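Local coordinates for protein IroE-like serine hydrolase (Shewanella oneidensis, PDB 3GFF) that probably hydrolyses ester bonds as an IroE-like serine hydrolase of the esterase D family, at residues V79-T84 with K123-S128; Y28-P33 with S131-N136; T69-P74 with Q299-Q304; A200-P205 with Q248-I253; V150-L155 with T170-D175. All blocks are in the same frame, centred on the assembly; numbering follows the deposited sequence.

The five contacts illustrate how one central sheet organises an alpha/beta hydrolase. Contacts 1 and 2, with centres 11 Å apart, place two neighbouring strands against helix 114-132 and the residues just after it; Leu125 CD1 of contact 1 also touches Tyr28 CE1 of contact 2 at 3.4 Å. Contacts 4 and 5 lie 16 Å apart between centres, about 5 Å between nearest atoms, and both border the probable Ser-His-Asp triad; contact 5 holds a bound imidazole there. Contact 3 sits at the surface, its centre 34 Å from that of contact 5. With contact 4, about 30 Å away between centres, it shares a feature: both meet the second subunit.

Contact 1: residues V79-T84 with K123-S128; sequences VGIHNT and KELAPS
Ile81 and Leu125 meet tip to tip, and nearly all the tight packing of this contact lies between them. The CD2 methyl of Leu125 is 3.6 Å from Ile81 CD1 and 3.8 Å from Ile81 CG1, so a single leucine branch rests against the end of the longer isoleucine arm. Two torsions arrange this: Leu125 sends its CG anti to its backbone N (chi1 -173°), while the CG1 arm of Ile81 lies anti to the carbonyl carbon and carries CD1 out from the strand. Val79 comes in more loosely, its CG1 being 4.5 Å from the same CD2. All three residues are buried, and the other leucine methyl, CD1, is left for Tyr28 of the adjoining strand. The setting is the alpha/beta hydrolase fold, with the strand order 1-2-4-3-5-6-7-8 across the sheet: strand 77-81 runs between strands 24-31 and 43-48, and helix 114-132 packs over it, Phe120 and Ile121 also reaching Ile81. The helix is not regular here. A wider pi-type turn spans residues 123-125, and the chain kinks where Pro127 has no N-H to give to the preceding turn. On the looser side the character changes. Lys123 and Pro127 are exposed, and the partly exposed Glu124 reaches the end of the edge strand 12-19 and the residues just after it, binding Ser19 OG through OE1 and Leu21 N through OE2. Beyond Ile81 the chain leaves the strand and diverges from this part of the helix, with Asn83 N bonded to the carboxylate of Glu52 and Thr84 OG1 to that of Glu24.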
# COMPACT_ATOMS: atom_id res chain seq x y z
N VAL A 79 4.65 12.85 10.63
CA VAL A 79 5.21 14.13 10.24
C VAL A 79 5.88 14.00 8.86
O VAL A 79 6.81 13.24 8.73
CB VAL A 79 6.24 14.65 11.26
CG1 VAL A 79 6.82 15.99 10.78
CG2 VAL A 79 5.56 14.86 12.58
N GLY A 80 5.36 14.71 7.85
CA GLY A 80 5.95 14.74 6.51
C GLY A 80 6.76 16.02 6.33
O GLY A 80 6.24 17.13 6.50
N ILE A 81 8.04 15.88 5.99
CA ILE A 81 8.91 17.05 5.85
C ILE A 81 9.09 17.42 4.37
O ILE A 81 9.53 16.62 3.57
CB ILE A 81 10.29 16.82 6.56
CG1 ILE A 81 10.07 16.33 7.98
CG2 ILE A 81 11.17 18.11 6.59
CD1 ILE A 81 11.34 15.96 8.68
N HIS A 82 8.73 18.64 3.99
CA HIS A 82 8.91 19.01 2.61
C HIS A 82 10.32 19.46 2.38
O HIS A 82 10.98 19.92 3.31
CB HIS A 82 7.97 20.12 2.15
CG HIS A 82 6.54 19.77 2.27
ND1 HIS A 82 5.54 20.67 2.01
CD2 HIS A 82 5.94 18.63 2.68
CE1 HIS A 82 4.37 20.08 2.20
NE2 HIS A 82 4.58 18.84 2.62
N ASN A 83 10.76 19.32 1.14
CA ASN A 83 12.04 19.78 0.69
C ASN A 83 12.05 21.22 0.17
O ASN A 83 11.03 21.78 -0.26
CB ASN A 83 12.53 18.89 -0.46
CG ASN A 83 13.08 17.59 0.01
OD1 ASN A 83 13.94 17.57 0.88
ND2 ASN A 83 12.63 16.51 -0.58
N THR A 84 13.23 21.82 0.24
CA THR A 84 13.48 23.08 -0.40
C THR A 84 14.66 22.67 -1.33
O THR A 84 14.44 22.32 -2.49
CB THR A 84 13.82 24.16 0.60
OG1 THR A 84 15.03 23.83 1.27
CG2 THR A 84 12.68 24.32 1.64
N LYS A 123 17.10 20.21 16.56
CA LYS A 123 17.20 21.45 17.29
C LYS A 123 15.98 22.35 17.10
O LYS A 123 15.67 23.11 17.98
CB LYS A 123 18.50 22.18 16.93
CG LYS A 123 19.77 21.38 17.24
CD LYS A 123 20.02 21.23 18.73
CE LYS A 123 21.45 20.65 19.02
NZ LYS A 123 21.76 20.52 20.49
N GLU A 124 15.27 22.20 15.98
CA GLU A 124 14.10 23.03 15.70
C GLU A 124 12.81 22.26 15.48
O GLU A 124 11.86 22.41 16.26
CB GLU A 124 14.41 23.92 14.51
CG GLU A 124 15.61 24.82 14.72
CD GLU A 124 16.03 25.59 13.48
OE1 GLU A 124 15.90 25.07 12.36
OE2 GLU A 124 16.53 26.70 13.62
N LEU A 125 12.76 21.41 14.46
CA LEU A 125 11.50 20.72 14.16
C LEU A 125 10.97 19.79 15.30
O LEU A 125 9.85 19.99 15.78
CB LEU A 125 11.57 19.99 12.82
CG LEU A 125 10.26 19.36 12.30
CD1 LEU A 125 9.17 20.38 12.03
CD2 LEU A 125 10.50 18.50 11.05
N ALA A 126 11.74 18.80 15.74
CA ALA A 126 11.22 17.90 16.77
C ALA A 126 10.78 18.62 18.08
O ALA A 126 9.68 18.41 18.60
CB ALA A 126 12.17 16.69 17.02
N PRO A 127 11.63 19.49 18.62
CA PRO A 127 11.15 20.19 19.81
C PRO A 127 9.80 20.90 19.61
O PRO A 127 8.99 20.96 20.54
CB PRO A 127 12.27 21.21 20.07
CG PRO A 127 13.47 20.64 19.43
CD PRO A 127 13.03 19.80 18.29
N SER A 128 9.57 21.44 18.42
CA SER A 128 8.34 22.19 18.11
C SER A 128 7.10 21.27 18.08
O SER A 128 6.06 21.60 18.64
CB SER A 128 8.49 22.93 16.77
OG SER A 128 7.31 23.59 16.44

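Contact 2: residues Y28-P33 with S131-N136; sequences YVIALP and SQLRTN
Leu133 and Leu32 each set CG anti to the carbonyl carbon (chi1 -50° and -68°), and these torsions bring their branched ends together. The arrangement belongs to the sheet edge of an alpha/beta hydrolase fold: strand 24-31 lies second in the sheet, and the chain passes over it as helix 114-132 gives way to the short strand 135-136. Leu133 is the centre of the contact. Its CD2 comes within 3.4 Å of Leu32 CD2, closer than carbon atoms usually pack, while its CD1 is 3.8 Å from that same Leu32 methyl. The two leucines cross at a slant, whereas Ile30 meets Leu133 end on, its CG2 lying 4.0 Å and its CD1 4.2 Å from Leu133 CD1. Ile77 of the next strand also touches Leu133, so the leucine rests on side chains of two adjacent strands. With an alanine here both methyl branches would go, which would probably leave Leu32 and Ile30 facing a gap and free Leu32 to turn. The following residue, Arg134, is held apart from this apolar group: its guanidinium binds Tyr36 O and Glu41 O and makes a cation-pi contact with the Tyr36 ring. Toward the start of the segment, at Tyr28, the apolar packing gives way to a looser, polar approach. Tyr28 is buried, its side chain packing against Ser128 and Ile129 of the helix, while Gln132 is exposed. The phenol ring and the extended glutamine's amide have planes 27° apart, and Tyr28 OH remains 4.1 Å from Gln132 OE1.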
# COMPACT_ATOMS: atom_id res chain seq x y z
N TYR A 28 5.99 21.69 6.51
CA TYR A 28 5.75 20.31 6.87
C TYR A 28 4.27 20.06 7.11
O TYR A 28 3.49 20.99 7.31
CB TYR A 28 6.61 19.91 8.08
CG TYR A 28 6.28 20.58 9.39
CD1 TYR A 28 6.87 21.78 9.73
CD2 TYR A 28 5.42 19.99 10.30
CE1 TYR A 28 6.62 22.37 10.95
CE2 TYR A 28 5.16 20.57 11.51
CZ TYR A 28 5.77 21.75 11.84
OH TYR A 28 5.49 22.37 13.03
N VAL A 29 3.90 18.79 7.10
CA VAL A 29 2.52 18.35 7.31
C VAL A 29 2.45 17.34 8.47
O VAL A 29 3.36 16.55 8.66
CB VAL A 29 1.92 17.70 6.03
CG1 VAL A 29 1.54 18.74 5.00
CG2 VAL A 29 2.91 16.66 5.44
N ILE A 30 1.39 17.41 9.26
CA ILE A 30 1.15 16.52 10.41
C ILE A 30 -0.18 15.77 10.23
O ILE A 30 -1.16 16.39 9.90
CB ILE A 30 0.96 17.35 11.71
CG1 ILE A 30 2.20 18.15 12.07
CG2 ILE A 30 0.58 16.46 12.89
CD1 ILE A 30 2.02 18.97 13.36
N ALA A 31 -0.20 14.46 10.45
CA ALA A 31 -1.42 13.65 10.46
C ALA A 31 -1.48 13.12 11.89
O ALA A 31 -0.50 12.54 12.37
CB ALA A 31 -1.36 12.49 9.45
N LEU A 32 -2.59 13.39 12.58
CA LEU A 32 -2.79 12.94 13.95
C LEU A 32 -3.53 11.59 13.90
O LEU A 32 -4.36 11.37 13.04
CB LEU A 32 -3.58 13.99 14.75
CG LEU A 32 -2.89 15.33 15.04
CD1 LEU A 32 -3.86 16.26 15.74
CD2 LEU A 32 -1.61 15.17 15.90
N PRO A 33 -3.23 10.69 14.82
CA PRO A 33 -3.92 9.43 14.78
C PRO A 33 -5.38 9.60 15.12
O PRO A 33 -5.78 10.59 15.75
CB PRO A 33 -3.21 8.60 15.86
CG PRO A 33 -2.68 9.54 16.76
CD PRO A 33 -2.28 10.75 15.95
N SER A 131 6.39 20.00 21.62
CA SER A 131 5.78 20.99 22.50
C SER A 131 4.31 21.18 22.15
O SER A 131 3.57 21.64 22.98
CB SER A 131 6.51 22.34 22.45
OG SER A 131 6.17 23.10 21.29
N GLN A 132 3.92 20.83 20.92
CA GLN A 132 2.55 20.95 20.44
C GLN A 132 1.73 19.65 20.59
O GLN A 132 0.52 19.69 20.85
CB GLN A 132 2.53 21.38 18.96
CG GLN A 132 3.09 22.78 18.76
CD GLN A 132 3.31 23.18 17.30
OE1 GLN A 132 3.16 22.37 16.36
NE2 GLN A 132 3.64 24.48 17.09
N LEU A 133 2.39 18.51 20.41
CA LEU A 133 1.68 17.24 20.50
C LEU A 133 2.19 16.31 21.61
O LEU A 133 3.31 16.45 22.12
CB LEU A 133 1.77 16.52 19.15
CG LEU A 133 1.41 17.28 17.86
CD1 LEU A 133 1.90 16.45 16.66
CD2 LEU A 133 -0.07 17.59 17.72
N ARG A 134 1.35 15.33 21.96
CA ARG A 134 1.69 14.34 22.97
C ARG A 134 2.44 13.18 22.32
O ARG A 134 1.83 12.27 21.72
CB ARG A 134 0.43 13.85 23.68
CG ARG A 134 -0.33 14.98 24.43
CD ARG A 134 -1.50 14.38 25.26
NE ARG A 134 -2.25 13.40 24.48
CZ ARG A 134 -3.26 13.66 23.66
NH1 ARG A 134 -3.77 14.87 23.56
NH2 ARG A 134 -3.82 12.68 22.98
N THR A 135 3.77 13.25 22.43
CA THR A 135 4.66 12.27 21.85
C THR A 135 5.23 11.39 22.97
O THR A 135 5.45 11.86 24.08
CB THR A 135 5.79 12.95 21.09
OG1 THR A 135 6.65 13.65 22.01
CG2 THR A 135 5.19 13.92 20.06
N ASN A 136 5.50 10.13 22.65
CA ASN A 136 5.91 9.15 23.68
C ASN A 136 7.37 8.72 23.76
O ASN A 136 7.69 7.77 24.48
CB ASN A 136 5.03 7.90 23.57
CG ASN A 136 5.38 7.00 22.39
OD1 ASN A 136 6.41 7.18 21.75
ND2 ASN A 136 4.54 5.98 22.15

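Contact 3: residues T69-P74 with Q299-Q304; sequences TMPQIP and QQYLEQ
Pro71 lies against the amide end of Gln304: Pro71 CD is 3.5 Å and Pro71 CG 3.7 Å from Gln304 OE1. The glutamine is stretched out past CG, and it and the proline run alongside each other, pointing opposite ways. Tyr301, one turn earlier on helix 299-311, meets the proline ring obliquely, with CD1 4.2 Å from Pro71 CG. Its CG stands anti to the backbone N (chi1 -177°), which swings the ring round toward the loop, and its hydroxyl is engaged beyond the contact, bonded to Ile268 N. The loop has its own brace: Gln72 NE2 donates to Met70 O at 2.9 Å, a bent bond of 141° that bridges the peptide entering Pro71, while Gln72 OE1 takes a bond from Arg260 NH1. Met70, a selenomethionine, turns from the helix, and both it and Gln72 pack on Thr246 of the second subunit. This surface contact thus joins a helix near the end of the chain to a loop bordering the dimer interface. Its chemistry is modest: Gln304 OE1 is buried here without a polar partner in the model and has Thr69 O at 3.8 Å, which implies that shape more than polar bonding holds the two together.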
# COMPACT_ATOMS: atom_id res chain seq x y z
N THR A 69 -10.53 -3.03 14.52
CA THR A 69 -10.53 -3.78 15.76
C THR A 69 -9.32 -4.69 15.94
O THR A 69 -9.03 -5.13 17.06
CB THR A 69 -11.85 -4.57 15.89
OG1 THR A 69 -12.22 -5.08 14.60
CG2 THR A 69 -12.98 -3.65 16.36
N MSE A 70 -8.58 -4.92 14.84
CA MSE A 70 -7.36 -5.74 14.87
C MSE A 70 -6.26 -5.01 14.12
O MSE A 70 -5.76 -5.52 13.10
CB MSE A 70 -7.62 -7.07 14.19
CG MSE A 70 -8.82 -7.79 14.68
SE MSE A 70 -9.09 -9.34 13.57
CE MSE A 70 -7.25 -10.27 14.07
N PRO A 71 -5.87 -3.82 14.63
CA PRO A 71 -4.88 -3.01 13.94
C PRO A 71 -3.53 -3.73 13.82
O PRO A 71 -3.13 -4.45 14.72
CB PRO A 71 -4.79 -1.74 14.81
CG PRO A 71 -5.33 -2.12 16.14
CD PRO A 71 -6.32 -3.20 15.89
N GLN A 72 -2.87 -3.54 12.68
CA GLN A 72 -1.64 -4.22 12.37
C GLN A 72 -0.45 -3.47 12.94
O GLN A 72 0.59 -4.07 13.23
CB GLN A 72 -1.52 -4.40 10.85
CG GLN A 72 -2.69 -5.19 10.27
CD GLN A 72 -2.76 -6.62 10.79
OE1 GLN A 72 -1.84 -7.41 10.58
NE2 GLN A 72 -3.85 -6.95 11.47
N ILE A 73 -0.58 -2.16 13.07
CA ILE A 73 0.47 -1.40 13.71
C ILE A 73 -0.24 -0.50 14.70
O ILE A 73 -1.46 -0.34 14.61
CB ILE A 73 1.36 -0.65 12.70
CG1 ILE A 73 0.57 0.41 11.93
CG2 ILE A 73 2.03 -1.63 11.73
CD1 ILE A 73 1.43 1.23 10.97
N PRO A 74 0.48 0.07 15.68
CA PRO A 74 -0.18 0.99 16.59
C PRO A 74 -0.43 2.36 15.94
O PRO A 74 0.04 2.65 14.83
CB PRO A 74 0.79 1.09 17.77
CG PRO A 74 2.09 0.70 17.27
CD PRO A 74 1.91 -0.10 16.00
N GLN A 299 -2.91 2.81 25.12
CA GLN A 299 -4.16 2.95 25.89
C GLN A 299 -5.43 2.63 25.04
O GLN A 299 -6.34 1.96 25.53
CB GLN A 299 -4.29 4.38 26.42
CG GLN A 299 -5.10 4.51 27.71
CD GLN A 299 -4.25 4.29 28.97
OE1 GLN A 299 -3.02 4.50 28.96
NE2 GLN A 299 -4.91 3.92 30.07
N GLN A 300 -5.50 3.12 23.79
CA GLN A 300 -6.65 2.82 22.89
C GLN A 300 -6.79 1.34 22.62
O GLN A 300 -7.89 0.80 22.61
CB GLN A 300 -6.46 3.42 21.49
CG GLN A 300 -6.66 4.87 21.33
CD GLN A 300 -6.49 5.31 19.91
OE1 GLN A 300 -7.03 4.69 18.99
NE2 GLN A 300 -5.73 6.40 19.71
N TYR A 301 -5.65 0.73 22.30
CA TYR A 301 -5.53 -0.69 21.97
C TYR A 301 -6.04 -1.54 23.12
O TYR A 301 -6.83 -2.44 22.90
CB TYR A 301 -4.07 -1.01 21.61
CG TYR A 301 -3.79 -2.44 21.16
CD1 TYR A 301 -4.53 -3.02 20.13
CD2 TYR A 301 -2.76 -3.18 21.74
CE1 TYR A 301 -4.27 -4.31 19.69
CE2 TYR A 301 -2.49 -4.49 21.32
CZ TYR A 301 -3.25 -5.04 20.30
OH TYR A 301 -3.00 -6.32 19.87
N LEU A 302 -5.59 -1.25 24.33
CA LEU A 302 -6.04 -1.98 25.50
C LEU A 302 -7.55 -1.87 25.64
O LEU A 302 -8.22 -2.87 25.86
CB LEU A 302 -5.39 -1.45 26.78
CG LEU A 302 -3.92 -1.74 27.00
CD1 LEU A 302 -3.60 -1.27 28.40
CD2 LEU A 302 -3.64 -3.24 26.85
N GLU A 303 -8.05 -0.65 25.51
CA GLU A 303 -9.49 -0.37 25.60
C GLU A 303 -10.27 -1.15 24.52
O GLU A 303 -11.38 -1.61 24.76
CB GLU A 303 -9.77 1.13 25.51
N GLN A 304 -9.67 -1.30 23.33
CA GLN A 304 -10.28 -2.10 22.26
C GLN A 304 -10.37 -3.55 22.71
O GLN A 304 -11.43 -4.17 22.59
CB GLN A 304 -9.46 -2.05 20.96
CG GLN A 304 -9.35 -0.68 20.28
CD GLN A 304 -8.41 -0.71 19.08
OE1 GLN A 304 -7.99 -1.78 18.64
NE2 GLN A 304 -8.08 0.47 18.54

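Contact 4: residues A200-P205 with Q248-I253; sequences AIANNP and QSVSHI
Asn204 OD1 accepts two hydrogen bonds: one from the backbone N of His247, one from a water that donates to it at 3.1 Å. The same water accepts from Gln248 N, also at 3.1 Å, and so bridges the loop after strand 195-201 to the turn leading into helix 250-263. The other end of the Asn204 amide is occupied too, ND2 being bonded to Leu206 O. Apart from this polar bridge the contact is wholly apolar and buried. Val250 rests on two alanines, Ala200 and Ala202: its CB lies 3.7 Å from Ala202 CB, with CG1 at 3.9 Å from that same methyl, and its CG2 reaches Ala200 CB at 4.2 Å. The valine has CG1 wedged between the backbone N and the carbonyl carbon (chi1 82°), a torsion that turns CG2 toward Ala200. In an alpha/beta hydrolase these strand ends carry the catalytic loops, and the surroundings fit: Asp169 and His247 match the acid and histidine of a probable catalytic triad, Ala202 N donates to Asp169 OD1, and Val250 packs on that aspartate. Farther along the helix, His252 bonds to His252 of the second subunit. The chemistry implies two kinds of join: apolar contact of Val250 with two methyl groups lets the backbones come close, and the N-H groups of Ala202, His247 and Gln248, bonded to Asp169, Asn204 OD1 and its water, are consistent with steadying the loops of the probable acid and histidine.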
# COMPACT_ATOMS: atom_id res chain seq x y z
N ALA A 200 15.03 -1.66 2.57
CA ALA A 200 14.26 -2.21 1.44
C ALA A 200 15.23 -2.09 0.30
O ALA A 200 15.90 -1.06 0.17
CB ALA A 200 12.98 -1.39 1.13
N ILE A 201 15.33 -3.13 -0.52
CA ILE A 201 16.25 -3.15 -1.64
C ILE A 201 15.48 -3.56 -2.89
O ILE A 201 15.02 -4.70 -2.98
CB ILE A 201 17.46 -4.12 -1.41
CG1 ILE A 201 18.15 -3.81 -0.09
CG2 ILE A 201 18.46 -4.04 -2.59
CD1 ILE A 201 19.25 -4.83 0.36
N ALA A 202 15.35 -2.63 -3.85
CA ALA A 202 14.62 -2.88 -5.08
C ALA A 202 15.54 -3.43 -6.19
O ALA A 202 16.71 -3.70 -5.95
CB ALA A 202 13.89 -1.60 -5.55
N ASN A 203 14.99 -3.60 -7.40
CA ASN A 203 15.70 -4.15 -8.55
C ASN A 203 15.64 -3.17 -9.76
O ASN A 203 15.15 -3.52 -10.84
CB ASN A 203 15.06 -5.50 -8.90
CG ASN A 203 15.86 -6.30 -9.96
OD1 ASN A 203 17.05 -6.08 -10.14
ND2 ASN A 203 15.19 -7.19 -10.67
N ASN A 204 16.12 -1.93 -9.57
CA ASN A 204 16.05 -0.90 -10.63
C ASN A 204 17.06 -1.23 -11.74
O ASN A 204 18.23 -1.52 -11.43
CB ASN A 204 16.36 0.48 -10.07
CG ASN A 204 15.82 1.62 -10.93
OD1 ASN A 204 14.62 1.74 -11.11
ND2 ASN A 204 16.71 2.49 -11.40
N PRO A 205 16.62 -1.24 -13.02
CA PRO A 205 17.54 -1.53 -14.14
C PRO A 205 18.56 -0.44 -14.41
O PRO A 205 19.52 -0.65 -15.15
CB PRO A 205 16.60 -1.68 -15.33
CG PRO A 205 15.39 -0.86 -14.94
CD PRO A 205 15.24 -1.02 -13.49
N GLN A 248 11.79 3.71 -7.60
CA GLN A 248 10.68 4.54 -7.17
C GLN A 248 9.50 3.74 -6.55
O GLN A 248 9.02 4.12 -5.48
CB GLN A 248 10.27 5.51 -8.31
CG GLN A 248 11.30 6.67 -8.50
CD GLN A 248 11.39 7.61 -7.28
OE1 GLN A 248 10.41 7.86 -6.59
NE2 GLN A 248 12.57 8.15 -7.04
N SER A 249 9.08 2.63 -7.16
CA SER A 249 7.90 1.86 -6.62
C SER A 249 8.11 1.19 -5.25
O SER A 249 7.14 0.80 -4.60
CB SER A 249 7.43 0.77 -7.59
OG SER A 249 8.21 -0.42 -7.47
N VAL A 250 9.34 1.01 -4.83
CA VAL A 250 9.58 0.28 -3.60
C VAL A 250 9.30 1.11 -2.34
O VAL A 250 9.23 0.54 -1.25
CB VAL A 250 10.99 -0.35 -3.54
CG1 VAL A 250 12.04 0.71 -3.08
CG2 VAL A 250 10.99 -1.57 -2.61
N SER A 251 9.10 2.42 -2.48
CA SER A 251 8.83 3.29 -1.32
C SER A 251 7.62 2.79 -0.56
O SER A 251 7.64 2.70 0.69
CB SER A 251 8.65 4.78 -1.74
OG SER A 251 7.53 4.99 -2.60
N HIS A 252 6.60 2.39 -1.31
CA HIS A 252 5.34 1.95 -0.71
C HIS A 252 5.39 0.59 0.02
O HIS A 252 5.07 0.53 1.23
CB HIS A 252 4.25 1.93 -1.75
CG HIS A 252 2.87 1.82 -1.17
ND1 HIS A 252 2.15 2.92 -0.74
CD2 HIS A 252 2.05 0.75 -1.01
CE1 HIS A 252 0.96 2.53 -0.33
NE2 HIS A 252 0.87 1.22 -0.49
N ILE A 253 5.73 -0.48 -0.71
CA ILE A 253 5.81 -1.85 -0.16
C ILE A 253 6.95 -1.94 0.86
O ILE A 253 6.91 -2.78 1.76
CB ILE A 253 5.93 -2.99 -1.29
CG1 ILE A 253 5.48 -4.36 -0.75
CG2 ILE A 253 7.33 -3.08 -1.90
CD1 ILE A 253 4.00 -4.43 -0.18
O HOH W 1 12.37 3.82 -10.66

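Contact 5: residues V150-L155 with T170-D175; sequences VAMEAL and TSLWFD. With IMD (imidazole), chain D.
The loop after strand 164-168 forms one wall of the probable active site of this alpha/beta hydrolase, and here it packs against helix 146-156, which starts within the probable nucleophile elbow. Met152, a selenomethionine, carries the helix side. Its chain bends at chi2 (-48°) and passes over Thr170 at an angle, with CG 3.9 Å from Thr170 CG2 and the terminal CE 3.8 Å from Thr170 OG1. Leu172 approaches with its tip, CD2 lying 4.4 Å from Met152 CG, and Phe223 of helix 215-230 touches both Met152 and Leu172. Beyond this buried packing the loop folds sharply: Ser171 is the centre of an inverse gamma turn and begins a type I beta turn that ends at Phe174. The turns present Ser171 and Trp173 to a bound imidazole, probably from the crystallisation liquor. Ser171 OG is bonded to Ser145 OG, the probable nucleophile, and their backbones are bonded as well. Trp173 flanks the same spot, its ring steeply inclined to the rings of Phe146 and His216. An alanine in place of Trp173 would probably deprive those two rings of the indole they meet and open a gap beside the imidazole. That ligand lies at the indole's edge, near its plane, with N1 3.2 Å from Trp173 NE1, while the same N1 donates to Ser171 OG at 3.2 Å with an N-H...O angle of 150°.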
# COMPACT_ATOMS: atom_id res chain seq x y z
N VAL A 150 19.92 10.14 4.53
CA VAL A 150 19.69 10.90 5.76
C VAL A 150 19.56 9.92 6.93
O VAL A 150 20.15 10.12 8.00
CB VAL A 150 18.43 11.76 5.67
CG1 VAL A 150 18.16 12.43 7.03
CG2 VAL A 150 18.54 12.79 4.54
N ALA A 151 18.78 8.85 6.73
CA ALA A 151 18.65 7.75 7.70
C ALA A 151 20.02 7.20 8.02
O ALA A 151 20.38 7.11 9.19
CB ALA A 151 17.73 6.65 7.18
N MSE A 152 20.83 6.90 7.00
CA MSE A 152 22.17 6.32 7.22
C MSE A 152 23.06 7.24 8.03
O MSE A 152 23.76 6.78 8.92
CB MSE A 152 22.88 6.00 5.89
CG MSE A 152 22.24 4.86 5.06
SE MSE A 152 21.84 3.25 6.13
CE MSE A 152 21.33 2.02 4.79
N GLU A 153 23.04 8.53 7.71
CA GLU A 153 23.86 9.53 8.40
C GLU A 153 23.40 9.76 9.86
O GLU A 153 24.21 9.89 10.78
CB GLU A 153 23.87 10.82 7.57
CG GLU A 153 24.84 11.88 8.02
CD GLU A 153 26.30 11.45 7.92
OE1 GLU A 153 26.61 10.32 7.45
OE2 GLU A 153 27.13 12.26 8.33
N ALA A 154 22.10 9.75 10.09
CA ALA A 154 21.54 9.85 11.43
C ALA A 154 22.09 8.68 12.26
O ALA A 154 22.62 8.90 13.35
CB ALA A 154 19.99 9.82 11.38
N LEU A 155 22.02 7.47 11.71
CA LEU A 155 22.59 6.29 12.36
C LEU A 155 24.10 6.49 12.47
O LEU A 155 24.64 6.46 13.56
CB LEU A 155 22.22 4.99 11.61
CG LEU A 155 22.53 3.59 12.22
CD1 LEU A 155 21.68 3.26 13.44
CD2 LEU A 155 22.34 2.45 11.14
N THR A 170 18.11 3.02 -0.53
CA THR A 170 19.09 4.10 -0.26
C THR A 170 20.03 4.33 -1.45
O THR A 170 20.56 3.36 -2.02
CB THR A 170 19.93 3.73 0.96
OG1 THR A 170 19.05 3.46 2.05
CG2 THR A 170 20.94 4.87 1.35
N SER A 171 20.24 5.60 -1.80
CA SER A 171 21.13 5.99 -2.89
C SER A 171 22.62 5.96 -2.40
O SER A 171 23.30 7.00 -2.37
CB SER A 171 20.76 7.40 -3.36
OG SER A 171 19.38 7.48 -3.76
N LEU A 172 23.10 4.77 -2.02
CA LEU A 172 24.46 4.57 -1.54
C LEU A 172 25.50 4.86 -2.62
O LEU A 172 26.68 5.04 -2.31
CB LEU A 172 24.66 3.12 -1.01
CG LEU A 172 23.87 2.70 0.26
CD1 LEU A 172 24.12 1.19 0.65
CD2 LEU A 172 24.29 3.58 1.42
N TRP A 173 25.09 4.86 -3.88
CA TRP A 173 25.99 5.24 -4.97
C TRP A 173 26.49 6.69 -4.83
O TRP A 173 27.58 7.06 -5.36
CB TRP A 173 25.31 5.03 -6.32
CG TRP A 173 24.09 5.86 -6.50
CD1 TRP A 173 22.81 5.47 -6.28
CD2 TRP A 173 24.03 7.25 -6.88
NE1 TRP A 173 21.95 6.51 -6.54
CE2 TRP A 173 22.67 7.62 -6.89
CE3 TRP A 173 24.99 8.20 -7.23
CZ2 TRP A 173 22.24 8.90 -7.23
CZ3 TRP A 173 24.58 9.48 -7.54
CH2 TRP A 173 23.20 9.81 -7.55
N PHE A 174 25.77 7.52 -4.08
CA PHE A 174 26.16 8.90 -3.98
C PHE A 174 27.53 9.01 -3.33
O PHE A 174 27.77 8.46 -2.25
CB PHE A 174 25.14 9.76 -3.27
CG PHE A 174 25.56 11.19 -3.17
CD1 PHE A 174 25.42 12.03 -4.23
CD2 PHE A 174 26.21 11.64 -2.05
CE1 PHE A 174 25.86 13.33 -4.17
CE2 PHE A 174 26.64 12.94 -1.97
CZ PHE A 174 26.45 13.79 -3.02
N ASP A 175 28.44 9.70 -4.01
CA ASP A 175 29.80 9.93 -3.55
C ASP A 175 30.46 8.62 -3.12
O ASP A 175 31.19 8.60 -2.13
CB ASP A 175 29.83 10.98 -2.44
CG ASP A 175 31.25 11.39 -2.03
OD1 ASP A 175 32.18 11.20 -2.83
OD2 ASP A 175 31.44 11.92 -0.92
N1 IMD D . 18.87 7.44 -6.95
C2 IMD D . 18.83 6.18 -7.46
N3 IMD D . 18.21 6.22 -8.68
C4 IMD D . 17.83 7.51 -8.92
C5 IMD D . 18.26 8.28 -7.82